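Local coordinates for VIN1 (Oscarella pearsei, PDB 6BFI), which binds actin filaments and may play a role in cell-cell adhesion as a sponge homolog of vinculin, at residues Thr183-His187 against Leu251-Glu256. Sequence-based numbering, arbitrary orientation.
Sequences TNLAH and LTTTFE
His-187 points the edge of its imidazole at the backbone of Thr-253, and NE2 donates to Thr-253 O over 3.1 Å. The bond is close to straight, 163° at the hydrogen; the oxygen lies in the ring plane and the donor sits nearly in line with the C=O bond. With chi1 at -63°, CG of His-187 stands beside its own backbone N, which brings the imidazole up to the loop. Leu-251 crosses this ring at about a right angle, its CB over one face and CD1 3.6 Å from CE1 of His-187. ND2 of Asn-184 lies over one face of the imidazole, nearer its periphery than its centre. CB of Phe-255 lies 3.6 Å from CE1 of His-187, and the phenyl ring beyond it is inclined to the imidazole by 44°. CD2 of Phe-255 meets the methyl group of Ala-186 at 3.8 Å. An alanine in place of His-187 would probably leave Thr-253 O without this donor and open a gap between Leu-251 and Phe-255.

In the helical-bundle architecture of the vinculin family, the contact joins the start of helix 185-215 to the loop that follows helix 224-249. Asn-184 is the N-cap of the former: its OD1 accepts from Ala-186 N at 2.9 Å, the donor tilted from the carbonyl plane. The same oxygen takes a hydrogen bond from a water that also donates to Glu-256 OE2, so a single water links the cap to the carboxylate. A bend at chi2 of Glu-256 carries the carboxylate back near the Asn-184 amide. Next to Phe-255, Thr-254 OG1 is hydrogen-bonded to OE1 of Gln-769, which joins the loop to helix 763-778.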
ATOM      1  N   THR A 183     -12.725   5.117  12.302  1.00 63.05           N
ATOM      2  CA  THR A 183     -13.377   4.520  11.143  1.00 64.25           C
ATOM      3  C   THR A 183     -12.441   4.358   9.957  1.00 65.80           C
ATOM      4  O   THR A 183     -12.760   3.604   9.032  1.00 61.01           O
ATOM      5  CB  THR A 183     -14.583   5.364  10.716  1.00 62.29           C
ATOM      6  OG1 THR A 183     -14.170   6.726  10.536  1.00 61.83           O
ATOM      7  CG2 THR A 183     -15.681   5.301  11.763  1.00 63.52           C
ATOM      8  N   ASN A 184     -11.307   5.050   9.963  1.00 66.44           N
ATOM      9  CA  ASN A 184     -10.316   4.950   8.902  1.00 66.06           C
ATOM     10  C   ASN A 184      -9.278   3.902   9.286  1.00 65.86           C
ATOM     11  O   ASN A 184      -8.543   4.082  10.262  1.00 69.64           O
ATOM     12  CB  ASN A 184      -9.652   6.305   8.669  1.00 66.62           C
ATOM     13  CG  ASN A 184      -8.864   6.361   7.380  1.00 68.72           C
ATOM     14  OD1 ASN A 184      -8.240   5.379   6.972  1.00 70.19           O
ATOM     15  ND2 ASN A 184      -8.886   7.511   6.730  1.00 70.71           N
ATOM     16  N   LEU A 185      -9.222   2.810   8.522  1.00 69.52           N
ATOM     17  CA  LEU A 185      -8.277   1.742   8.827  1.00 66.88           C
ATOM     18  C   LEU A 185      -6.833   2.201   8.675  1.00 63.55           C
ATOM     19  O   LEU A 185      -5.954   1.719   9.400  1.00 66.65           O
ATOM     20  CB  LEU A 185      -8.543   0.533   7.930  1.00 73.13           C
ATOM     21  CG  LEU A 185      -9.830  -0.250   8.193  1.00 77.98           C
ATOM     22  CD1 LEU A 185     -10.048  -1.296   7.108  1.00 79.78           C
ATOM     23  CD2 LEU A 185      -9.790  -0.903   9.568  1.00 77.36           C
ATOM     24  N   ALA A 186      -6.569   3.124   7.748  1.00 62.82           N
ATOM     25  CA  ALA A 186      -5.203   3.592   7.537  1.00 62.26           C
ATOM     26  C   ALA A 186      -4.673   4.320   8.766  1.00 57.50           C
ATOM     27  O   ALA A 186      -3.528   4.102   9.180  1.00 59.92           O
ATOM     28  CB  ALA A 186      -5.143   4.493   6.304  1.00 61.66           C
ATOM     29  N   HIS A 187      -5.495   5.185   9.366  1.00 55.43           N
ATOM     30  CA  HIS A 187      -5.078   5.891  10.574  1.00 56.05           C
ATOM     31  C   HIS A 187      -4.784   4.914  11.705  1.00 57.07           C
ATOM     32  O   HIS A 187      -3.769   5.038  12.403  1.00 53.79           O
ATOM     33  CB  HIS A 187      -6.157   6.889  10.991  1.00 56.70           C
ATOM     34  CG  HIS A 187      -6.391   7.974   9.990  1.00 59.71           C
ATOM     35  ND1 HIS A 187      -5.469   8.302   9.020  1.00 62.48           N
ATOM     36  CD2 HIS A 187      -7.442   8.807   9.805  1.00 62.77           C
ATOM     37  CE1 HIS A 187      -5.941   9.291   8.282  1.00 64.68           C
ATOM     38  NE2 HIS A 187      -7.137   9.615   8.737  1.00 66.21           N
ATOM     39  N   LEU A 251      -5.978  13.925  13.251  1.00 65.47           N
ATOM     40  CA  LEU A 251      -6.637  13.882  11.954  1.00 64.30           C
ATOM     41  C   LEU A 251      -8.115  13.570  12.132  1.00 65.63           C
ATOM     42  O   LEU A 251      -8.479  12.598  12.802  1.00 61.38           O
ATOM     43  CB  LEU A 251      -5.980  12.843  11.048  1.00 61.12           C
ATOM     44  CG  LEU A 251      -4.630  13.240  10.449  1.00 65.55           C
ATOM     45  CD1 LEU A 251      -4.150  12.181   9.466  1.00 67.40           C
ATOM     46  CD2 LEU A 251      -4.725  14.599   9.774  1.00 67.86           C
ATOM     47  N   THR A 252      -8.967  14.403  11.538  1.00 73.38           N
ATOM     48  CA  THR A 252     -10.412  14.204  11.554  1.00 80.08           C
ATOM     49  C   THR A 252     -10.965  14.090  10.137  1.00 84.58           C
ATOM     50  O   THR A 252     -12.117  14.444   9.882  1.00 87.87           O
ATOM     51  CB  THR A 252     -11.111  15.334  12.310  1.00 79.24           C
ATOM     52  OG1 THR A 252     -10.867  16.582  11.648  1.00 81.61           O
ATOM     53  CG2 THR A 252     -10.601  15.417  13.742  1.00 75.77           C
ATOM     54  N   THR A 253     -10.150  13.596   9.208  1.00 86.62           N
ATOM     55  CA  THR A 253     -10.501  13.564   7.797  1.00 95.18           C
ATOM     56  C   THR A 253     -10.268  12.174   7.221  1.00 94.24           C
ATOM     57  O   THR A 253      -9.420  11.416   7.701  1.00 93.84           O
ATOM     58  CB  THR A 253      -9.683  14.585   6.992  1.00101.96           C
ATOM     59  OG1 THR A 253      -8.284  14.373   7.231  1.00100.27           O
ATOM     60  CG2 THR A 253     -10.056  16.006   7.390  1.00106.59           C
ATOM     61  N   THR A 254     -11.034  11.852   6.182  1.00 93.05           N
ATOM     62  CA  THR A 254     -10.804  10.627   5.427  1.00 91.08           C
ATOM     63  C   THR A 254      -9.484  10.738   4.674  1.00 91.32           C
ATOM     64  O   THR A 254      -9.247  11.711   3.953  1.00 94.32           O
ATOM     65  CB  THR A 254     -11.956  10.373   4.454  1.00 90.32           C
ATOM     66  OG1 THR A 254     -13.189  10.270   5.180  1.00 70.17           O
ATOM     67  CG2 THR A 254     -11.725   9.086   3.675  1.00 87.12           C
ATOM     68  N   PHE A 255      -8.620   9.735   4.851  1.00 91.96           N
ATOM     69  CA  PHE A 255      -7.271   9.800   4.292  1.00 94.68           C
ATOM     70  C   PHE A 255      -7.293   9.797   2.769  1.00 96.10           C
ATOM     71  O   PHE A 255      -6.541  10.542   2.130  1.00 96.85           O
ATOM     72  CB  PHE A 255      -6.438   8.628   4.815  1.00 98.61           C
ATOM     73  CG  PHE A 255      -4.979   8.712   4.466  1.00103.85           C
ATOM     74  CD1 PHE A 255      -4.362   9.940   4.278  1.00106.42           C
ATOM     75  CD2 PHE A 255      -4.224   7.560   4.321  1.00104.70           C
ATOM     76  CE1 PHE A 255      -3.019  10.015   3.956  1.00107.03           C
ATOM     77  CE2 PHE A 255      -2.881   7.628   4.000  1.00105.47           C
ATOM     78  CZ  PHE A 255      -2.279   8.857   3.818  1.00106.09           C
ATOM     79  N   GLU A 256      -8.156   8.978   2.171  1.00 98.27           N
ATOM     80  CA  GLU A 256      -8.144   8.766   0.728  1.00102.77           C
ATOM     81  C   GLU A 256      -8.837   9.899  -0.024  1.00106.97           C
ATOM     82  O   GLU A 256      -9.348   9.695  -1.130  1.00107.70           O
ATOM     83  CB  GLU A 256      -8.796   7.422   0.389  1.00102.85           C
ATOM     84  CG  GLU A 256      -8.011   6.194   0.864  1.00100.07           C
ATOM     85  CD  GLU A 256      -8.101   5.959   2.367  1.00 96.23           C
ATOM     86  OE1 GLU A 256      -8.796   6.732   3.060  1.00 96.02           O
ATOM     87  OE2 GLU A 256      -7.475   4.996   2.855  1.00 93.94           O
TER
HETATM   88  O   HOH W   1      -8.586   3.371   5.051  1.00 66.05           O